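Local structure of CDP-glucose-4,6-dehydratase (Yersinia pseudotuberculosis, 1RKX) at residues Glu258-Gly263 against Lys311-Trp316; Val128-Asp133 against Ala189-Gly194. The protein converts CDP-D-glucose to CDP-4-dehydro-6-deoxy-D-glucose with loss of water, probably with its bound NAD accepting and returning a hydride. All blocks are in the same frame, centred on the assembly; numbering follows the deposited sequence.

Overall arrangement
Interaction 2 joins two neighbouring strands in the interior of the parallel Rossmann sheet, and the C-terminal ends of both segments run into the NAD pocket. Interaction 1 lies one strand further out: its strand, 259-261, is the sheet's last within this chain and packs against the end of helix 308-314. The two meet where Trp-260 O and Arg-192 N approach to 2.7 Å and Phe-262 N and Arg-192 O to 2.9 Å, probable hydrogen bonds between adjacent strands. Both are largely buried, but their chemistry differs. Interaction 2 rests on backbone hydrogen bonds with aliphatic packing of Val-128, Ile-130 and Val-191, whereas interaction 1 is aromatic and aliphatic packing with a water bridge at its partly exposed margin.

Interaction 1: residues Glu258-Gly263 against Lys311-Trp316; sequences EGWNFG and KMQLGW
Gln-313 crosses the edge of the Trp-260 indole at about a right angle. Its CB sits in the plane of the indole, 3.6 Å from Trp-260 CH2. Beyond CG the chain runs on extended (chi2 176°) to the amide, whose CD passes close to the same corner of the ring. Gln-313 OE1 then approaches Trp-260 CH2 obliquely at 3.5 Å, with the amide and indole planes steeply inclined to each other. Gln-313 NE2, turned away from the indole, donates to water 1, which in turn donates to Glu-258 OE1 over 2.7 Å; that carboxylate also forms a salt bridge with Lys-309.

In the Rossmann fold this is the outer margin of the parallel sheet, where strand 259-261 meets the end of helix 308-314. Gly-315 leaves the helix with positive phi, and the chain turns to deliver Trp-316. Between the two tryptophans stands Leu-314, which places its CG over the six-membered ring of Trp-260 in a CH-pi contact, 4.0 Å from the ring centroid. Its CD1 branch touches the rim of Phe-262, 3.7 Å from CZ.

Phe-262 and Trp-316 form a T-shaped pair. The CD2-CE2 edge of Phe-262 is directed at the five-membered ring of Trp-316, with the planes at 84° and the centroids 5.0 Å apart. With CG anti to the backbone N (chi1 -178°), Trp-316 turns one face to that edge, while its own rim meets Gly-263, CH2 lying 3.3 Å from the carbonyl O. Indole NE1 of Trp-316 is hydrogen-bonded to Ser-240 OG, on helix 236-251.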
loop_
_atom_site.group_PDB
_atom_site.type_symbol
_atom_site.label_atom_id
_atom_site.label_comp_id
_atom_site.label_asym_id
_atom_site.label_seq_id
_atom_site.Cartn_x
_atom_site.Cartn_y
_atom_site.Cartn_z
ATOM N N GLU C 258 -12.025 10.151 14.291
ATOM C CA GLU C 258 -10.921 9.561 13.537
ATOM C C GLU C 258 -9.744 10.531 13.574
ATOM O O GLU C 258 -9.720 11.458 14.383
ATOM C CB GLU C 258 -11.320 9.342 12.073
ATOM C CG GLU C 258 -12.798 9.102 11.842
ATOM C CD GLU C 258 -13.136 8.891 10.380
ATOM O OE1 GLU C 258 -12.588 9.626 9.528
ATOM O OE2 GLU C 258 -13.956 7.995 10.086
ATOM N N GLY C 259 -8.773 10.314 12.688
ATOM C CA GLY C 259 -7.611 11.187 12.625
ATOM C C GLY C 259 -7.801 12.245 11.549
ATOM O O GLY C 259 -8.398 11.965 10.505
ATOM N N TRP C 260 -7.280 13.449 11.782
ATOM C CA TRP C 260 -7.440 14.551 10.834
ATOM C C TRP C 260 -6.194 15.406 10.616
ATOM O O TRP C 260 -5.572 15.857 11.572
ATOM C CB TRP C 260 -8.562 15.485 11.301
ATOM C CG TRP C 260 -9.877 14.817 11.508
ATOM C CD1 TRP C 260 -10.260 14.073 12.586
ATOM C CD2 TRP C 260 -10.980 14.809 10.598
ATOM N NE1 TRP C 260 -11.537 13.599 12.404
ATOM C CE2 TRP C 260 -12.003 14.035 11.191
ATOM C CE3 TRP C 260 -11.204 15.379 9.337
ATOM C CZ2 TRP C 260 -13.238 13.814 10.565
ATOM C CZ3 TRP C 260 -12.433 15.161 8.709
ATOM C CH2 TRP C 260 -13.435 14.382 9.329
ATOM N N ASN C 261 -5.865 15.645 9.347
ATOM C CA ASN C 261 -4.724 16.472 8.957
ATOM C C ASN C 261 -5.142 17.934 8.781
ATOM O O ASN C 261 -6.191 18.220 8.203
ATOM C CB ASN C 261 -4.165 16.034 7.599
ATOM C CG ASN C 261 -3.383 14.738 7.651
ATOM O OD1 ASN C 261 -3.130 14.132 6.611
ATOM N ND2 ASN C 261 -2.980 14.317 8.837
ATOM N N PHE C 262 -4.306 18.854 9.248
ATOM C CA PHE C 262 -4.558 20.278 9.058
ATOM C C PHE C 262 -3.249 20.922 8.627
ATOM O O PHE C 262 -2.212 20.763 9.279
ATOM C CB PHE C 262 -5.096 20.947 10.331
ATOM C CG PHE C 262 -6.481 20.496 10.716
ATOM C CD1 PHE C 262 -6.663 19.556 11.720
ATOM C CD2 PHE C 262 -7.604 21.003 10.061
ATOM C CE1 PHE C 262 -7.939 19.126 12.077
ATOM C CE2 PHE C 262 -8.890 20.577 10.410
ATOM C CZ PHE C 262 -9.057 19.641 11.416
ATOM N N GLY C 263 -3.297 21.634 7.510
ATOM C CA GLY C 263 -2.108 22.280 6.999
ATOM C C GLY C 263 -2.457 23.301 5.935
ATOM O O GLY C 263 -3.613 23.407 5.536
ATOM N N LYS C 311 -11.014 19.261 4.529
ATOM C CA LYS C 311 -11.717 20.127 3.591
ATOM C C LYS C 311 -13.078 19.562 3.190
ATOM O O LYS C 311 -14.094 20.250 3.279
ATOM C CB LYS C 311 -10.869 20.339 2.335
ATOM C CG LYS C 311 -11.589 21.108 1.240
ATOM C CD LYS C 311 -10.738 21.240 -0.014
ATOM C CE LYS C 311 -11.500 21.980 -1.105
ATOM N NZ LYS C 311 -10.637 22.297 -2.272
ATOM N N MET C 312 -13.085 18.306 2.762
ATOM C CA MET C 312 -14.296 17.628 2.310
ATOM C C MET C 312 -15.309 17.270 3.394
ATOM O O MET C 312 -16.502 17.521 3.240
ATOM C CB MET C 312 -13.920 16.346 1.560
ATOM C CG MET C 312 -13.029 16.548 0.348
ATOM S SD MET C 312 -13.886 17.312 -1.037
ATOM C CE MET C 312 -13.320 19.011 -0.899
ATOM N N GLN C 313 -14.840 16.675 4.485
ATOM C CA GLN C 313 -15.740 16.253 5.553
ATOM C C GLN C 313 -16.055 17.282 6.632
ATOM O O GLN C 313 -17.092 17.193 7.282
ATOM C CB GLN C 313 -15.201 14.976 6.202
ATOM C CG GLN C 313 -15.307 13.755 5.307
ATOM C CD GLN C 313 -14.678 12.526 5.922
ATOM O OE1 GLN C 313 -14.929 12.202 7.083
ATOM N NE2 GLN C 313 -13.861 11.826 5.144
ATOM N N LEU C 314 -15.173 18.256 6.826
ATOM C CA LEU C 314 -15.405 19.277 7.842
ATOM C C LEU C 314 -15.731 20.629 7.231
ATOM O O LEU C 314 -16.228 21.522 7.915
ATOM C CB LEU C 314 -14.175 19.440 8.740
ATOM C CG LEU C 314 -13.777 18.322 9.702
ATOM C CD1 LEU C 314 -12.472 18.704 10.381
ATOM C CD2 LEU C 314 -14.869 18.107 10.733
ATOM N N GLY C 315 -15.453 20.783 5.943
ATOM C CA GLY C 315 -15.700 22.058 5.301
ATOM C C GLY C 315 -14.650 23.041 5.774
ATOM O O GLY C 315 -14.846 24.254 5.722
ATOM N N TRP C 316 -13.526 22.510 6.252
ATOM C CA TRP C 316 -12.428 23.342 6.739
ATOM C C TRP C 316 -11.607 23.909 5.594
ATOM O O TRP C 316 -11.525 23.304 4.526
ATOM C CB TRP C 316 -11.483 22.539 7.632
ATOM C CG TRP C 316 -10.369 23.381 8.181
ATOM C CD1 TRP C 316 -10.455 24.282 9.205
ATOM C CD2 TRP C 316 -9.015 23.436 7.711
ATOM N NE1 TRP C 316 -9.242 24.892 9.403
ATOM C CE2 TRP C 316 -8.339 24.394 8.499
ATOM C CE3 TRP C 316 -8.308 22.769 6.697
ATOM C CZ2 TRP C 316 -6.984 24.708 8.308
ATOM C CZ3 TRP C 316 -6.955 23.078 6.505
ATOM C CH2 TRP C 316 -6.311 24.042 7.310
HETATM O O HOH W 1 -13.587 9.466 6.994
#

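Interaction 2: residues Val128-Asp133 against Ala189-Gly194; sequences VNITSD and ATVRAG. With NAD (nicotinamide-adenine-dinucleotide), chain G.
Asn-129 uses both of its main-chain polar groups on the neighbouring strand: its N donates to Ala-189 O almost straight, at 2.9 Å and 175°, and its O accepts from Val-191 N. Thr-131 N continues the parallel pairing to Val-191 O at 3.1 Å. On the face of Val-128 and Ile-130, Val-191 splits its two methyls: CG1 goes to Val-128 CG1, while CG2, which sits between the backbone N and the carbonyl carbon, lies 3.5 Å from Ile-130 CG1.

After Ile-130 the register slips by one residue, Ser-132 facing Arg-192, and Ser-132 N is buried without a partner. The strands then give way to loops; Asp-133 N makes a weak bond to Ala-193 O, and Asp-133 OD1 comes within 3.4 Å of Gly-194 CA. Here the nicotinamide arrives. Ser-132 OG is 3.3 Å from NAD C5N, Ala-193 O is 3.2 Å from the same carbon, and Gly-194 CA is 3.5 Å from NAD C4N. Ile-130 CG2 meets the ribose.

A second shell sets these groups. Tyr-157 OH and Lys-134 N are hydrogen-bonded to Ser-132 OG, and Lys-161 NZ binds both Thr-131 O and NAD. On the opposite side of the sheet from Val-191, Glu-165 accepts from Thr-131 OG1 and Thr-190 OG1 and forms a salt bridge with Arg-192 NE, linking the two strands through one carboxylate, while Arg-192 NH1 is hydrogen-bonded to Tyr-136 OH.

Tyr-157 and Lys-161 have the Tyr-x-x-x-Lys spacing of short-chain dehydrogenases, and Ser-132 probably corresponds to the Ser/Thr that accompanies them in that family. Its hydroxyl, bonded to the tyrosine beside a ring whose C4N is the hydride carbon, is consistent with a part in the redox step.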
loop_
_atom_site.group_PDB
_atom_site.type_symbol
_atom_site.label_atom_id
_atom_site.label_comp_id
_atom_site.label_asym_id
_atom_site.label_seq_id
_atom_site.Cartn_x
_atom_site.Cartn_y
_atom_site.Cartn_z
ATOM N N VAL C 128 -10.324 15.955 21.581
ATOM C CA VAL C 128 -9.457 16.267 20.463
ATOM C C VAL C 128 -8.025 16.156 20.959
ATOM O O VAL C 128 -7.540 17.001 21.713
ATOM C CB VAL C 128 -9.713 17.686 19.928
ATOM C CG1 VAL C 128 -8.675 18.030 18.860
ATOM C CG2 VAL C 128 -11.113 17.765 19.334
ATOM N N ASN C 129 -7.360 15.091 20.537
ATOM C CA ASN C 129 -5.993 14.847 20.946
ATOM C C ASN C 129 -5.002 15.335 19.897
ATOM O O ASN C 129 -4.950 14.812 18.786
ATOM C CB ASN C 129 -5.797 13.352 21.212
ATOM C CG ASN C 129 -4.354 12.997 21.464
ATOM O OD1 ASN C 129 -3.569 13.838 21.902
ATOM N ND2 ASN C 129 -3.994 11.743 21.205
ATOM N N ILE C 130 -4.224 16.344 20.262
ATOM C CA ILE C 130 -3.219 16.908 19.375
ATOM C C ILE C 130 -1.974 16.026 19.391
ATOM O O ILE C 130 -1.318 15.862 20.428
ATOM C CB ILE C 130 -2.806 18.338 19.807
ATOM C CG1 ILE C 130 -3.911 19.337 19.459
ATOM C CG2 ILE C 130 -1.514 18.750 19.110
ATOM C CD1 ILE C 130 -5.207 19.110 20.204
ATOM N N THR C 131 -1.653 15.449 18.242
ATOM C CA THR C 131 -0.465 14.614 18.153
ATOM C C THR C 131 0.590 15.422 17.403
ATOM O O THR C 131 1.199 16.324 17.986
ATOM C CB THR C 131 -0.783 13.265 17.453
ATOM O OG1 THR C 131 -1.323 13.496 16.148
ATOM C CG2 THR C 131 -1.791 12.482 18.283
ATOM N N SER C 132 0.790 15.148 16.116
ATOM C CA SER C 132 1.785 15.898 15.353
ATOM C C SER C 132 1.775 15.508 13.889
ATOM O O SER C 132 1.309 14.435 13.541
ATOM C CB SER C 132 3.188 15.640 15.914
ATOM O OG SER C 132 4.180 16.289 15.128
ATOM N N ASP C 133 2.276 16.390 13.031
ATOM C CA ASP C 133 2.359 16.067 11.615
ATOM C C ASP C 133 3.466 15.009 11.480
ATOM O O ASP C 133 3.528 14.282 10.486
ATOM C CB ASP C 133 2.687 17.322 10.784
ATOM C CG ASP C 133 4.020 17.947 11.155
ATOM O OD1 ASP C 133 4.299 18.072 12.369
ATOM O OD2 ASP C 133 4.783 18.329 10.232
ATOM N N ALA C 189 -11.079 11.974 18.725
ATOM C CA ALA C 189 -10.335 12.168 17.486
ATOM C C ALA C 189 -8.909 12.653 17.737
ATOM O O ALA C 189 -8.577 13.113 18.829
ATOM C CB ALA C 189 -11.062 13.179 16.602
ATOM N N THR C 190 -8.062 12.522 16.721
ATOM C CA THR C 190 -6.699 13.021 16.812
ATOM C C THR C 190 -6.541 14.046 15.698
ATOM O O THR C 190 -7.199 13.948 14.658
ATOM C CB THR C 190 -5.626 11.910 16.644
ATOM O OG1 THR C 190 -5.856 11.182 15.430
ATOM C CG2 THR C 190 -5.652 10.959 17.836
ATOM N N VAL C 191 -5.694 15.043 15.926
ATOM C CA VAL C 191 -5.454 16.072 14.925
ATOM C C VAL C 191 -3.954 16.172 14.676
ATOM O O VAL C 191 -3.145 16.191 15.605
ATOM C CB VAL C 191 -6.044 17.443 15.357
ATOM C CG1 VAL C 191 -7.563 17.356 15.371
ATOM C CG2 VAL C 191 -5.525 17.852 16.727
ATOM N N ARG C 192 -3.594 16.231 13.404
ATOM C CA ARG C 192 -2.201 16.268 12.993
ATOM C C ARG C 192 -1.873 17.546 12.234
ATOM O O ARG C 192 -2.463 17.824 11.188
ATOM C CB ARG C 192 -1.929 15.034 12.125
ATOM C CG ARG C 192 -2.406 13.739 12.788
ATOM C CD ARG C 192 -2.656 12.609 11.793
ATOM N NE ARG C 192 -3.230 11.431 12.447
ATOM C CZ ARG C 192 -3.671 10.357 11.807
ATOM N NH1 ARG C 192 -3.618 10.299 10.486
ATOM N NH2 ARG C 192 -4.157 9.331 12.492
ATOM N N ALA C 193 -0.923 18.312 12.761
ATOM C CA ALA C 193 -0.516 19.567 12.141
ATOM C C ALA C 193 0.887 19.938 12.599
ATOM O O ALA C 193 1.344 19.485 13.649
ATOM C CB ALA C 193 -1.498 20.674 12.523
ATOM N N GLY C 194 1.572 20.766 11.819
ATOM C CA GLY C 194 2.912 21.168 12.198
ATOM C C GLY C 194 3.303 22.516 11.624
ATOM O O GLY C 194 2.485 23.196 11.000
HETATM P PA NAD G . 4.782 24.494 23.859
HETATM O O1A NAD G . 6.058 23.974 24.396
HETATM O O2A NAD G . 4.644 25.971 23.751
HETATM O O5B NAD G . 3.541 23.949 24.723
HETATM C C5B NAD G . 3.641 22.645 25.345
HETATM C C4B NAD G . 2.698 22.537 26.544
HETATM O O4B NAD G . 2.961 21.201 27.030
HETATM C C3B NAD G . 3.071 23.477 27.681
HETATM O O3B NAD G . 1.860 24.141 28.095
HETATM C C2B NAD G . 3.659 22.535 28.714
HETATM O O2B NAD G . 3.546 23.029 30.079
HETATM C C1B NAD G . 2.903 21.262 28.430
HETATM N N9A NAD G . 3.561 20.087 28.979
HETATM C C8A NAD G . 4.721 19.495 28.554
HETATM N N7A NAD G . 5.072 18.434 29.277
HETATM C C5A NAD G . 4.076 18.339 30.230
HETATM C C6A NAD G . 3.878 17.428 31.290
HETATM N N6A NAD G . 4.659 16.415 31.604
HETATM N N1A NAD G . 2.770 17.605 32.077
HETATM C C2A NAD G . 1.935 18.654 31.779
HETATM N N3A NAD G . 2.018 19.558 30.826
HETATM C C4A NAD G . 3.129 19.348 30.067
HETATM O O3 NAD G . 4.527 23.821 22.475
HETATM P PN NAD G . 3.316 24.015 21.392
HETATM O O1N NAD G . 3.979 24.549 20.199
HETATM O O2N NAD G . 2.313 24.942 21.976
HETATM O O5D NAD G . 2.835 22.530 21.136
HETATM C C5D NAD G . 1.485 22.212 21.490
HETATM C C4D NAD G . 1.170 20.781 21.103
HETATM O O4D NAD G . 1.238 20.766 19.638
HETATM C C3D NAD G . 2.127 19.671 21.538
HETATM O O3D NAD G . 1.369 18.453 21.677
HETATM C C2D NAD G . 3.085 19.591 20.358
HETATM O O2D NAD G . 3.754 18.319 20.336
HETATM C C1D NAD G . 2.132 19.768 19.205
HETATM N N1N NAD G . 2.815 20.177 17.983
HETATM C C2N NAD G . 3.279 21.487 17.774
HETATM C C3N NAD G . 3.895 21.890 16.471
HETATM C C7N NAD G . 4.305 23.297 16.315
HETATM O O7N NAD G . 4.793 23.616 15.219
HETATM N N7N NAD G . 4.172 24.224 17.285
HETATM C C4N NAD G . 4.152 20.823 15.431
HETATM C C5N NAD G . 3.622 19.481 15.825
HETATM C C6N NAD G . 3.021 19.199 16.962
#